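Inositol 2-dehydrogenase (Sinorhizobium meliloti, PDB 4HKT) catalyses the NAD+-dependent oxidation of myo-inositol to 2-keto-myo-inositol (scyllo-inosose), the first step of myo-inositol degradation to acetyl-CoA. Local coordinates at residues Y209-V214 with S227-A232; F125-M130 with Y284-E289; G142-V147 with S220-I225; H76-E81 with A100-A105. All blocks are in the same frame, centred on the assembly; numbering follows the deposited sequence. Where two conformers were deposited one is given.

Interaction 1: Y209-V214 with S227-A232; sequences YDSVSV and SNSRRA
Val212 and Asn228 pair through both of their backbone groups: Val212 N donates to Asn228 O at 3.0 Å and Asn228 N returns a bond to Val212 O at 2.9 Å. Farther along, Arg230 N donates to Asp210 O (3.0 Å). Between these rungs Ser211 faces Ser229 as a non-hydrogen-bonded pair, and Ser211 CA sends a CH to Asn228 O over 3.5 Å. The two strands, 211-218 and 223-229, are a beta hairpin in the mixed sheet of the Gfo/Idh/MocA C-terminal domain; on the side of strand 188-196, Asp210 and Ser211 both face Ala196, a classic beta bulge. Apolar contact is sparse. Val212 CG2, wedged between its own backbone N and carbonyl carbon, meets Asn228 CB at 3.6 Å, and Arg230 CG lies 3.9 Å from Asp210 CB. The amide of Asn228 turns to helix 168-184, OD1 bonding Thr173 and ND2 Asp176. With an alanine here, Thr173 and Asp176 would probably lose the amide that ties this strand to the helix. Two waters cross the contact. One, in the plane of the Arg230 guanidinium, accepts from NE and donates to Tyr209 O, while NH1 and NH2 form salt bridges with Asp153 and Asp171. The other joins Ser211 OG to Ser229 OG; Ser211 OG itself donates to Asp210 OD1 (2.7 Å).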
loop_
_atom_site.group_PDB
_atom_site.type_symbol
_atom_site.label_atom_id
_atom_site.label_comp_id
_atom_site.label_asym_id
_atom_site.label_seq_id
_atom_site.Cartn_x
_atom_site.Cartn_y
_atom_site.Cartn_z
ATOM N N TYR B 209 9.798 32.132 7.971
ATOM C CA TYR B 209 8.731 31.310 8.402
ATOM C C TYR B 209 9.202 29.895 8.192
ATOM O O TYR B 209 10.083 29.643 7.341
ATOM C CB TYR B 209 7.478 31.592 7.533
ATOM C CG TYR B 209 6.866 32.982 7.680
ATOM C CD1 TYR B 209 6.099 33.313 8.796
ATOM C CD2 TYR B 209 7.006 33.943 6.671
ATOM C CE1 TYR B 209 5.528 34.574 8.943
ATOM C CE2 TYR B 209 6.430 35.201 6.803
ATOM C CZ TYR B 209 5.697 35.505 7.941
ATOM O OH TYR B 209 5.110 36.749 8.032
ATOM N N ASP B 210 8.550 28.947 8.859
ATOM C CA ASP B 210 8.908 27.531 8.707
ATOM C C ASP B 210 7.799 26.575 8.281
ATOM O O ASP B 210 8.060 25.386 8.054
ATOM C CB ASP B 210 9.601 27.022 9.979
ATOM C CG ASP B 210 8.681 27.023 11.202
ATOM O OD1 ASP B 210 7.438 26.748 11.074
ATOM O OD2 ASP B 210 9.225 27.299 12.317
ATOM N N SER B 211 6.576 27.080 8.172
ATOM C CA SER B 211 5.399 26.295 7.841
ATOM C C SER B 211 4.474 27.175 6.987
ATOM O O SER B 211 4.004 28.234 7.446
ATOM C CB SER B 211 4.662 25.890 9.113
ATOM O OG SER B 211 5.525 25.186 9.993
ATOM N N VAL B 212 4.243 26.764 5.721
ATOM C CA VAL B 212 3.560 27.631 4.764
ATOM C C VAL B 212 2.607 26.808 3.904
ATOM O O VAL B 212 2.838 25.616 3.642
ATOM C CB VAL B 212 4.527 28.436 3.855
ATOM C CG1 VAL B 212 5.455 29.309 4.666
ATOM C CG2 VAL B 212 5.375 27.543 2.975
ATOM N N SER B 213 1.573 27.481 3.433
ATOM C CA SER B 213 0.540 26.909 2.600
ATOM C C SER B 213 0.289 27.927 1.478
ATOM O O SER B 213 0.233 29.140 1.725
ATOM C CB SER B 213 -0.734 26.728 3.380
ATOM O OG SER B 213 -0.584 25.946 4.532
ATOM N N VAL B 214 0.176 27.438 0.243
ATOM C CA VAL B 214 -0.011 28.322 -0.921
ATOM C C VAL B 214 -1.088 27.759 -1.850
ATOM O O VAL B 214 -1.191 26.581 -1.981
ATOM C CB VAL B 214 1.273 28.487 -1.721
ATOM C CG1 VAL B 214 1.085 29.553 -2.789
ATOM C CG2 VAL B 214 2.438 28.894 -0.841
ATOM N N SER B 227 1.811 22.670 0.199
ATOM C CA SER B 227 2.071 22.631 1.654
ATOM C C SER B 227 3.578 22.392 1.898
ATOM O O SER B 227 4.141 21.463 1.332
ATOM C CB SER B 227 1.297 21.441 2.207
ATOM O OG SER B 227 1.413 21.291 3.581
ATOM N N ASN B 228 4.215 23.204 2.736
ATOM C CA ASN B 228 5.647 23.030 3.044
ATOM C C ASN B 228 5.820 23.088 4.540
ATOM O O ASN B 228 5.251 23.967 5.179
ATOM C CB ASN B 228 6.484 24.187 2.538
ATOM C CG ASN B 228 6.806 24.172 1.062
ATOM O OD1 ASN B 228 7.505 25.093 0.614
ATOM N ND2 ASN B 228 6.391 23.172 0.313
ATOM N N SER B 229 6.685 22.219 5.071
ATOM C CA SER B 229 7.152 22.280 6.445
ATOM C C SER B 229 8.672 22.052 6.459
ATOM O O SER B 229 9.216 21.206 5.734
ATOM C CB SER B 229 6.485 21.233 7.340
ATOM O OG SER B 229 7.072 21.256 8.672
ATOM N N ARG B 230 9.351 22.840 7.267
ATOM C CA ARG B 230 10.776 22.677 7.394
ATOM C C ARG B 230 11.235 21.401 8.121
ATOM O O ARG B 230 12.427 21.117 8.097
ATOM C CB ARG B 230 11.385 23.890 8.095
ATOM C CG ARG B 230 11.641 25.097 7.203
ATOM C CD ARG B 230 12.562 24.780 6.041
ATOM N NE ARG B 230 13.087 25.976 5.421
ATOM C CZ ARG B 230 13.887 25.996 4.369
ATOM N NH1 ARG B 230 14.284 24.859 3.818
ATOM N NH2 ARG B 230 14.299 27.157 3.867
ATOM N N ARG B 231 10.350 20.669 8.796
ATOM C CA ARG B 231 10.767 19.554 9.656
ATOM C C ARG B 231 9.736 18.444 9.674
ATOM O O ARG B 231 8.546 18.679 9.999
ATOM C CB ARG B 231 10.985 20.014 11.109
ATOM C CG ARG B 231 11.500 18.910 12.048
ATOM C CD ARG B 231 10.452 18.268 12.961
ATOM N NE ARG B 231 9.885 19.219 13.948
ATOM C CZ ARG B 231 8.681 19.783 13.820
ATOM N NH1 ARG B 231 7.920 19.472 12.751
ATOM N NH2 ARG B 231 8.214 20.646 14.735
ATOM N N ALA B 232 10.194 17.226 9.336
ATOM C CA ALA B 232 9.396 16.003 9.416
ATOM C C ALA B 232 10.290 14.904 9.992
ATOM O O ALA B 232 11.316 14.587 9.388
ATOM C CB ALA B 232 8.930 15.603 8.042
HETATM O O HOH W 1 12.646 28.532 6.712
HETATM O O HOH W 2 5.133 22.459 9.988
#

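Interaction 2: F125-M130 with Y284-E289; sequences FDPHFM and YANEIE. With EDO (1,2-ethanediol), chain V.
The Phe125 ring lies with one face against the backbone of Glu287, whose CA sits 3.8 Å from the ring centroid and only 15° off its normal, a CH-pi contact. Glu287 CB comes down beside CD2 of Phe125 at 3.6 Å, and the glutamate chain then runs past the ring at about a right angle. At the ring edge, near its plane, is C2 of a bound 1,2-ethanediol, probably from the crystallisation liquor. With CG beside the backbone N (chi1 -64°), the Phe125 ring is turned onto helix 281-297, where it also touches Ser290. The second flat group is the amide of Asn286: ND2 donates to Phe125 O at 2.8 Å, almost straight at 167°, with the oxygen in the amide plane, which fixes the rotation of that amide. The CB atoms of Phe125 and Asn286 pack at 3.8 Å. The ethanediol lies between Asn286 and Met130: its O1 donates to Asn286 O (2.8 Å), and its O2 approaches the selenium of selenomethionine Met130. Asp126, whose OD1 forms a salt bridge with Arg279, lays OD2 over a face of the Phe129 ring. That same OD2 accepts from Phe129 N at 3.0 Å and, weakly, from His128 N. Helix 127-137 thus opens with an aspartate N-cap, right after the residue that Asn286 ties to helix 281-297.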
loop_
_atom_site.group_PDB
_atom_site.type_symbol
_atom_site.label_atom_id
_atom_site.label_comp_id
_atom_site.label_asym_id
_atom_site.label_seq_id
_atom_site.Cartn_x
_atom_site.Cartn_y
_atom_site.Cartn_z
ATOM N N PHE B 125 13.187 15.829 -13.353
ATOM C CA PHE B 125 13.897 14.676 -13.944
ATOM C C PHE B 125 13.776 13.396 -13.110
ATOM O O PHE B 125 14.344 12.350 -13.462
ATOM C CB PHE B 125 15.380 15.042 -14.174
ATOM C CG PHE B 125 15.566 16.130 -15.165
ATOM C CD1 PHE B 125 15.391 15.882 -16.502
ATOM C CD2 PHE B 125 15.868 17.426 -14.761
ATOM C CE1 PHE B 125 15.538 16.894 -17.442
ATOM C CE2 PHE B 125 16.030 18.429 -15.689
ATOM C CZ PHE B 125 15.852 18.172 -17.037
ATOM N N ASP B 126 13.054 13.478 -11.989
ATOM C CA ASP B 126 12.771 12.306 -11.162
ATOM C C ASP B 126 11.923 11.307 -11.961
ATOM O O ASP B 126 10.923 11.713 -12.586
ATOM C CB ASP B 126 11.999 12.717 -9.901
ATOM C CG ASP B 126 11.688 11.547 -9.029
ATOM O OD1 ASP B 126 12.669 10.857 -8.590
ATOM O OD2 ASP B 126 10.473 11.252 -8.861
ATOM N N PRO B 127 12.290 10.004 -11.939
ATOM C CA PRO B 127 11.510 9.067 -12.773
ATOM C C PRO B 127 10.036 8.984 -12.383
ATOM O O PRO B 127 9.186 8.856 -13.254
ATOM C CB PRO B 127 12.194 7.713 -12.556
ATOM C CG PRO B 127 13.503 8.010 -11.939
ATOM C CD PRO B 127 13.358 9.320 -11.198
ATOM N N HIS B 128 9.734 9.133 -11.096
ATOM C CA HIS B 128 8.347 9.063 -10.619
ATOM C C HIS B 128 7.552 10.288 -10.996
ATOM O O HIS B 128 6.444 10.193 -11.541
ATOM C CB HIS B 128 8.339 8.815 -9.102
ATOM C CG HIS B 128 9.401 7.855 -8.693
ATOM N ND1 HIS B 128 9.279 6.502 -8.905
ATOM C CD2 HIS B 128 10.650 8.050 -8.214
ATOM C CE1 HIS B 128 10.380 5.894 -8.505
ATOM N NE2 HIS B 128 11.243 6.816 -8.115
ATOM N N PHE B 129 8.126 11.466 -10.757
ATOM C CA PHE B 129 7.443 12.677 -11.166
ATOM C C PHE B 129 7.301 12.811 -12.680
ATOM O O PHE B 129 6.276 13.312 -13.168
ATOM C CB PHE B 129 8.104 13.909 -10.572
ATOM C CG PHE B 129 8.163 13.930 -9.068
ATOM C CD1 PHE B 129 7.238 13.255 -8.280
ATOM C CD2 PHE B 129 9.153 14.654 -8.435
ATOM C CE1 PHE B 129 7.322 13.285 -6.910
ATOM C CE2 PHE B 129 9.215 14.729 -7.056
ATOM C CZ PHE B 129 8.285 14.052 -6.292
HETATM N N MSE B 130 8.297 12.332 -13.429
HETATM C CA MSE B 130 8.242 12.384 -14.914
HETATM C C MSE B 130 7.114 11.536 -15.419
HETATM O O MSE B 130 6.393 11.923 -16.353
HETATM C CB MSE B 130 9.544 11.896 -15.568
HETATM C CG MSE B 130 10.599 12.969 -15.633
HETATM SE SE MSE B 130 12.263 12.273 -16.476
HETATM C CE MSE B 130 11.567 11.966 -18.300
ATOM N N TYR B 284 19.230 13.458 -10.633
ATOM C CA TYR B 284 20.497 14.119 -10.990
ATOM C C TYR B 284 21.188 13.460 -12.208
ATOM O O TYR B 284 21.740 14.164 -13.043
ATOM C CB TYR B 284 21.448 14.170 -9.810
ATOM C CG TYR B 284 20.920 14.998 -8.653
ATOM C CD1 TYR B 284 20.641 16.355 -8.813
ATOM C CD2 TYR B 284 20.691 14.424 -7.401
ATOM C CE1 TYR B 284 20.132 17.114 -7.752
ATOM C CE2 TYR B 284 20.193 15.174 -6.345
ATOM C CZ TYR B 284 19.926 16.509 -6.522
ATOM O OH TYR B 284 19.461 17.247 -5.466
ATOM N N ALA B 285 21.118 12.133 -12.341
ATOM C CA ALA B 285 21.648 11.481 -13.544
ATOM C C ALA B 285 20.900 11.930 -14.793
ATOM O O ALA B 285 21.526 12.264 -15.812
ATOM C CB ALA B 285 21.613 9.958 -13.415
ATOM N N ASN B 286 19.567 11.958 -14.713
ATOM C CA ASN B 286 18.747 12.255 -15.856
ATOM C C ASN B 286 18.938 13.703 -16.296
ATOM O O ASN B 286 18.880 14.045 -17.495
ATOM C CB ASN B 286 17.259 12.027 -15.512
ATOM C CG ASN B 286 16.884 10.560 -15.440
ATOM O OD1 ASN B 286 17.617 9.685 -15.909
ATOM N ND2 ASN B 286 15.710 10.279 -14.857
ATOM N N GLU B 287 19.107 14.561 -15.301
ATOM C CA GLU B 287 19.290 15.989 -15.497
ATOM C C GLU B 287 20.577 16.292 -16.284
ATOM O O GLU B 287 20.544 17.017 -17.270
ATOM C CB GLU B 287 19.352 16.619 -14.107
ATOM C CG GLU B 287 19.692 18.074 -13.990
ATOM C CD GLU B 287 19.688 18.491 -12.523
ATOM O OE1 GLU B 287 20.540 18.020 -11.763
ATOM O OE2 GLU B 287 18.810 19.255 -12.113
ATOM N N ILE B 288 21.682 15.700 -15.853
ATOM C CA ILE B 288 22.957 15.823 -16.570
ATOM C C ILE B 288 22.779 15.250 -17.971
ATOM O O ILE B 288 23.173 15.884 -18.970
ATOM C CB ILE B 288 24.127 15.160 -15.828
ATOM C CG1 ILE B 288 24.395 15.851 -14.481
ATOM C CG2 ILE B 288 25.410 15.187 -16.664
ATOM C CD1 ILE B 288 24.728 17.333 -14.539
ATOM N N GLU B 289 22.103 14.111 -18.062
ATOM C CA GLU B 289 21.825 13.512 -19.369
ATOM C C GLU B 289 21.074 14.464 -20.271
ATOM O O GLU B 289 21.447 14.657 -21.422
ATOM C CB GLU B 289 21.070 12.193 -19.216
ATOM C CG GLU B 289 20.774 11.461 -20.513
ATOM C CD GLU B 289 19.903 10.225 -20.274
ATOM O OE1 GLU B 289 20.104 9.507 -19.268
ATOM O OE2 GLU B 289 18.985 9.992 -21.080
HETATM C C1 EDO V . 17.069 12.054 -19.226
HETATM O O1 EDO V . 17.998 12.897 -19.873
HETATM C C2 EDO V . 15.815 12.870 -19.003
HETATM O O2 EDO V . 14.873 12.123 -18.246
#

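Interaction 3: G142-V147 with S220-I225; sequences GEVEMV and SGKQAI
Glu145, Val147 and Gln223 carry a parallel strand pairing in the mixed sheet of the Gfo/Idh/MocA C-terminal domain, where strands 144-152 and 223-229 are neighbours. Gln223 N donates to Glu145 O at 3.1 Å, Val147 N to Gln223 O at 2.8 Å, and Ile225 N to Val147 O at 2.9 Å. CH groups at the CA atoms of Met146 and Ala224 lean on the same carbonyls, O of Gln223 and O of Val147. On one face Val147 CB meets Ala224 CB at 3.9 Å, beneath Leu183, Leu184 and Ala180 of helix 168-184. Ahead of the strand, Lys222 runs its methylenes along Val144 O, with CE as near as 3.0 Å; a bend at its last torsion (chi4 77°) sends NZ to Glu143 OE1, a 3.2 Å salt bridge. NZ has a second anionic partner in Glu186, so two carboxylates share this ammonium. Next to strand 237-244, Glu145 and Met146 both face His243 in a classic beta bulge. On the other sheet face selenomethionine Met146 and Gln223 lie side by side, pointing toward the second subunit. There Gln223 OE1 bonds Ser213 and Thr194 of the second subunit, and NE2 bonds Ser211 O of that chain. The same NE2 also donates to Gly221 O of its own chain, 3.1 Å away and in the plane of its amide.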
loop_
_atom_site.group_PDB
_atom_site.type_symbol
_atom_site.label_atom_id
_atom_site.label_comp_id
_atom_site.label_asym_id
_atom_site.label_seq_id
_atom_site.Cartn_x
_atom_site.Cartn_y
_atom_site.Cartn_z
ATOM N N GLY B 142 -7.427 13.055 -18.281
ATOM C CA GLY B 142 -8.234 14.087 -18.921
ATOM C C GLY B 142 -7.636 15.467 -18.676
ATOM O O GLY B 142 -6.428 15.586 -18.583
ATOM N N GLU B 143 -8.481 16.490 -18.549
ATOM C CA GLU B 143 -7.995 17.854 -18.338
ATOM C C GLU B 143 -7.556 18.007 -16.875
ATOM O O GLU B 143 -8.255 17.572 -15.970
ATOM C CB GLU B 143 -9.068 18.905 -18.659
ATOM C CG GLU B 143 -9.078 19.446 -20.083
ATOM C CD GLU B 143 -7.811 20.208 -20.433
ATOM O OE1 GLU B 143 -7.549 21.315 -19.856
ATOM O OE2 GLU B 143 -7.063 19.661 -21.270
ATOM N N VAL B 144 -6.416 18.634 -16.652
ATOM C CA VAL B 144 -5.935 18.883 -15.277
ATOM C C VAL B 144 -6.935 19.809 -14.602
ATOM O O VAL B 144 -7.422 20.731 -15.231
ATOM C CB VAL B 144 -4.541 19.510 -15.291
ATOM C CG1 VAL B 144 -4.138 20.042 -13.914
ATOM C CG2 VAL B 144 -3.543 18.485 -15.754
ATOM N N GLU B 145 -7.295 19.517 -13.355
ATOM C CA GLU B 145 -8.162 20.404 -12.571
ATOM C C GLU B 145 -7.477 20.938 -11.253
ATOM O O GLU B 145 -7.426 22.135 -11.004
ATOM C CB GLU B 145 -9.458 19.656 -12.249
ATOM C CG GLU B 145 -10.314 19.477 -13.507
ATOM C CD GLU B 145 -11.556 18.612 -13.363
ATOM O OE1 GLU B 145 -11.911 18.057 -12.264
ATOM O OE2 GLU B 145 -12.175 18.461 -14.459
HETATM N N MSE B 146 -6.976 20.037 -10.407
HETATM C CA MSE B 146 -6.519 20.439 -9.061
HETATM C C MSE B 146 -5.266 19.659 -8.730
HETATM O O MSE B 146 -5.245 18.448 -8.852
HETATM C CB MSE B 146 -7.617 20.148 -8.038
HETATM C CG MSE B 146 -8.907 20.876 -8.432
HETATM SE SE MSE B 146 -10.294 20.669 -7.082
HETATM C CE MSE B 146 -9.441 21.940 -5.854
ATOM N N VAL B 147 -4.214 20.361 -8.345
ATOM C CA VAL B 147 -2.902 19.787 -8.047
ATOM C C VAL B 147 -2.672 19.952 -6.563
ATOM O O VAL B 147 -3.023 20.992 -5.995
ATOM C CB VAL B 147 -1.797 20.560 -8.803
ATOM C CG1 VAL B 147 -0.396 20.157 -8.341
ATOM C CG2 VAL B 147 -1.971 20.356 -10.291
ATOM N N SER B 220 -7.591 29.697 -16.461
ATOM C CA SER B 220 -8.755 28.847 -16.708
ATOM C C SER B 220 -9.393 28.367 -15.394
ATOM O O SER B 220 -10.463 27.731 -15.401
ATOM C CB SER B 220 -8.316 27.687 -17.602
ATOM O OG SER B 220 -7.294 26.955 -16.997
ATOM N N GLY B 221 -8.759 28.666 -14.249
ATOM C CA GLY B 221 -9.309 28.317 -12.951
ATOM C C GLY B 221 -8.717 27.115 -12.264
ATOM O O GLY B 221 -9.115 26.809 -11.128
ATOM N N LYS B 222 -7.822 26.395 -12.958
ATOM C CA LYS B 222 -7.110 25.273 -12.380
ATOM C C LYS B 222 -6.347 25.755 -11.141
ATOM O O LYS B 222 -5.854 26.879 -11.138
ATOM C CB LYS B 222 -6.124 24.649 -13.348
ATOM C CG LYS B 222 -6.696 24.152 -14.635
ATOM C CD LYS B 222 -5.575 23.784 -15.603
ATOM C CE LYS B 222 -6.063 22.927 -16.781
ATOM N NZ LYS B 222 -6.779 23.687 -17.812
ATOM N N GLN B 223 -6.328 24.920 -10.103
ATOM C CA GLN B 223 -5.727 25.258 -8.821
ATOM C C GLN B 223 -4.655 24.279 -8.333
ATOM O O GLN B 223 -4.802 23.047 -8.453
ATOM C CB GLN B 223 -6.818 25.356 -7.785
ATOM C CG GLN B 223 -7.836 26.468 -8.040
ATOM C CD GLN B 223 -9.198 26.111 -7.487
ATOM O OE1 GLN B 223 -9.352 25.982 -6.295
ATOM N NE2 GLN B 223 -10.184 25.935 -8.353
ATOM N N ALA B 224 -3.605 24.843 -7.731
ATOM C CA ALA B 224 -2.532 24.065 -7.134
ATOM C C ALA B 224 -2.385 24.510 -5.705
ATOM O O ALA B 224 -2.260 25.663 -5.440
ATOM C CB ALA B 224 -1.215 24.265 -7.873
ATOM N N ILE B 225 -2.458 23.557 -4.797
ATOM C CA ILE B 225 -2.234 23.795 -3.423
ATOM C C ILE B 225 -0.864 23.242 -3.080
ATOM O O ILE B 225 -0.518 22.108 -3.449
ATOM C CB ILE B 225 -3.259 23.018 -2.596
ATOM C CG1 ILE B 225 -4.671 23.427 -2.932
ATOM C CG2 ILE B 225 -3.053 23.267 -1.125
ATOM C CD1 ILE B 225 -5.724 22.587 -2.214
#

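Interaction 4: H76-E81 with A100-A105; sequences HADLIE and AERVRA. With EDO (1,2-ethanediol), chain U.
Arg102 reaches across from helix 100-112 to Ala77, Asp78 and Glu81 of helix 76-85. From CB the chain leaves with CG anti to the backbone N (chi1 -173°), and CG passes 4.0 Å from Ala77 CB. A bend at chi2 (63°) then swings the rest toward the other helix. NE gives its proton to a water at 2.7 Å, and this water donates in turn to Asp78 OD1. CZ lies 3.6 Å from Ala77 CB, and the methyl sits over the centre of one guanidinium face. NH1 donates to Glu81 OE2 at 2.9 Å, arriving from above the carboxylate plane. NH2 serves both acids: Asp78 OD1 at 2.7 Å, met nearly along its C-O axis, and, through a weak bond, Glu81 OE1 at 2.8 Å. Glu81 OE1 also accepts from O2 of a bound 1,2-ethanediol. A leucine in place of Arg102 would probably leave the neighbouring carboxylates of Asp78 and Glu81 without their shared positive partner and free to turn. This salt-bridge network, at the surface, joins two nearly parallel helices (6° between the segment axes) from successive beta-alpha-beta crossovers of the Rossmann fold.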
loop_
_atom_site.group_PDB
_atom_site.type_symbol
_atom_site.label_atom_id
_atom_site.label_comp_id
_atom_site.label_asym_id
_atom_site.label_seq_id
_atom_site.Cartn_x
_atom_site.Cartn_y
_atom_site.Cartn_z
ATOM N N HIS B 76 25.714 33.247 -8.260
ATOM C CA HIS B 76 25.074 32.649 -9.433
ATOM C C HIS B 76 24.951 33.545 -10.638
ATOM O O HIS B 76 25.401 33.165 -11.723
ATOM C CB HIS B 76 23.733 32.016 -9.044
ATOM C CG HIS B 76 23.912 30.810 -8.176
ATOM N ND1 HIS B 76 22.874 29.974 -7.808
ATOM C CD2 HIS B 76 25.033 30.293 -7.613
ATOM C CE1 HIS B 76 23.348 29.004 -7.048
ATOM N NE2 HIS B 76 24.657 29.175 -6.919
ATOM N N ALA B 77 24.340 34.716 -10.490
ATOM C CA ALA B 77 24.013 35.475 -11.696
ATOM C C ALA B 77 25.285 35.951 -12.428
ATOM O O ALA B 77 25.373 35.929 -13.673
ATOM C CB ALA B 77 23.081 36.629 -11.393
ATOM N N ASP B 78 26.265 36.361 -11.640
ATOM C CA ASP B 78 27.525 36.848 -12.189
ATOM C C ASP B 78 28.263 35.702 -12.883
ATOM O O ASP B 78 28.830 35.874 -13.947
ATOM C CB ASP B 78 28.397 37.409 -11.055
ATOM C CG ASP B 78 27.950 38.776 -10.583
ATOM O OD1 ASP B 78 27.104 39.404 -11.238
ATOM O OD2 ASP B 78 28.443 39.235 -9.530
ATOM N N LEU B 79 28.251 34.537 -12.272
ATOM C CA LEU B 79 28.933 33.394 -12.861
ATOM C C LEU B 79 28.261 32.936 -14.144
ATOM O O LEU B 79 28.953 32.622 -15.129
ATOM C CB LEU B 79 29.060 32.262 -11.869
ATOM C CG LEU B 79 30.150 32.480 -10.832
ATOM C CD1 LEU B 79 30.045 31.402 -9.779
ATOM C CD2 LEU B 79 31.553 32.493 -11.453
ATOM N N ILE B 80 26.926 32.960 -14.181
ATOM C CA ILE B 80 26.201 32.652 -15.414
ATOM C C ILE B 80 26.616 33.635 -16.511
ATOM O O ILE B 80 26.944 33.230 -17.625
ATOM C CB ILE B 80 24.657 32.684 -15.228
ATOM C CG1 ILE B 80 24.207 31.568 -14.294
ATOM C CG2 ILE B 80 23.976 32.562 -16.575
ATOM C CD1 ILE B 80 22.814 31.777 -13.697
ATOM N N GLU B 81 26.617 34.928 -16.222
ATOM C CA GLU B 81 26.989 35.917 -17.248
ATOM C C GLU B 81 28.436 35.718 -17.758
ATOM O O GLU B 81 28.695 35.791 -18.966
ATOM C CB GLU B 81 26.817 37.344 -16.708
ATOM C CG GLU B 81 25.377 37.751 -16.528
ATOM C CD GLU B 81 25.193 39.112 -15.871
ATOM O OE1 GLU B 81 26.130 39.586 -15.185
ATOM O OE2 GLU B 81 24.080 39.682 -15.999
ATOM N N ALA B 100 14.504 39.530 -8.827
ATOM C CA ALA B 100 13.982 39.184 -10.149
ATOM C C ALA B 100 14.540 40.104 -11.252
ATOM O O ALA B 100 14.759 39.679 -12.400
ATOM C CB ALA B 100 12.450 39.216 -10.146
ATOM N N GLU B 101 14.771 41.366 -10.898
ATOM C CA GLU B 101 15.381 42.294 -11.818
ATOM C C GLU B 101 16.804 41.834 -12.213
ATOM O O GLU B 101 17.146 41.828 -13.397
ATOM C CB GLU B 101 15.441 43.708 -11.218
ATOM C CG GLU B 101 15.771 44.767 -12.261
ATOM C CD GLU B 101 14.564 45.199 -13.122
ATOM O OE1 GLU B 101 13.774 44.344 -13.633
ATOM O OE2 GLU B 101 14.396 46.438 -13.294
ATOM N N ARG B 102 17.608 41.457 -11.238
ATOM C CA ARG B 102 18.937 40.823 -11.530
ATOM C C ARG B 102 18.832 39.596 -12.434
ATOM O O ARG B 102 19.690 39.381 -13.324
ATOM C CB ARG B 102 19.612 40.397 -10.220
ATOM C CG ARG B 102 21.037 39.879 -10.313
ATOM C CD ARG B 102 21.997 40.955 -10.833
ATOM N NE ARG B 102 23.295 40.413 -11.224
ATOM C CZ ARG B 102 23.620 39.991 -12.449
ATOM N NH1 ARG B 102 22.731 39.986 -13.457
ATOM N NH2 ARG B 102 24.863 39.598 -12.685
ATOM N N VAL B 103 17.820 38.758 -12.192
ATOM C CA VAL B 103 17.620 37.537 -12.997
ATOM C C VAL B 103 17.363 37.936 -14.440
ATOM O O VAL B 103 17.932 37.369 -15.366
ATOM C CB VAL B 103 16.454 36.670 -12.494
ATOM C CG1 VAL B 103 16.194 35.540 -13.478
ATOM C CG2 VAL B 103 16.706 36.176 -11.075
ATOM N N ARG B 104 16.485 38.900 -14.635
ATOM C CA ARG B 104 16.182 39.457 -15.957
ATOM C C ARG B 104 17.389 39.982 -16.708
ATOM O O ARG B 104 17.541 39.722 -17.903
ATOM C CB ARG B 104 15.096 40.554 -15.850
ATOM C CG ARG B 104 13.667 39.998 -15.748
ATOM C CD ARG B 104 12.621 41.104 -15.893
ATOM N NE ARG B 104 12.633 41.930 -14.688
ATOM C CZ ARG B 104 11.879 41.723 -13.602
ATOM N NH1 ARG B 104 10.969 40.730 -13.550
ATOM N NH2 ARG B 104 12.006 42.552 -12.570
ATOM N N ALA B 105 18.260 40.689 -16.004
ATOM C CA ALA B 105 19.492 41.190 -16.587
ATOM C C ALA B 105 20.389 40.037 -17.021
ATOM O O ALA B 105 20.985 40.078 -18.078
ATOM C CB ALA B 105 20.235 42.073 -15.577
HETATM C C1 EDO U . 30.511 39.399 -13.961
HETATM O O1 EDO U . 31.655 39.574 -14.810
HETATM C C2 EDO U . 29.248 39.187 -14.776
HETATM O O2 EDO U . 28.830 40.345 -15.520
HETATM O O HOH W 3 24.757 39.779 -8.993
#

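How the interactions relate
Along the chain interaction 4 comes first and is complete within the NAD-binding Rossmann domain. Interaction 2 opens next, just after the last Rossmann strand, 117-120, and closes only at helix 281-297, so its two segments enclose interactions 1 and 3. Within that span interactions 3 and 1 alternate: they share strand 223-229, at the centre of three adjacent strands, 144-152, 223-229 and 211-218. Their centres are 22 Å apart, yet they touch where Val214 O packs on Ile225 CG2, and both face the second subunit, making this sheet part of a subunit interface. Interaction 4 lies about 32 Å from interaction 3, centre to centre, and interaction 2 about 25 Å from interactions 1 and 4.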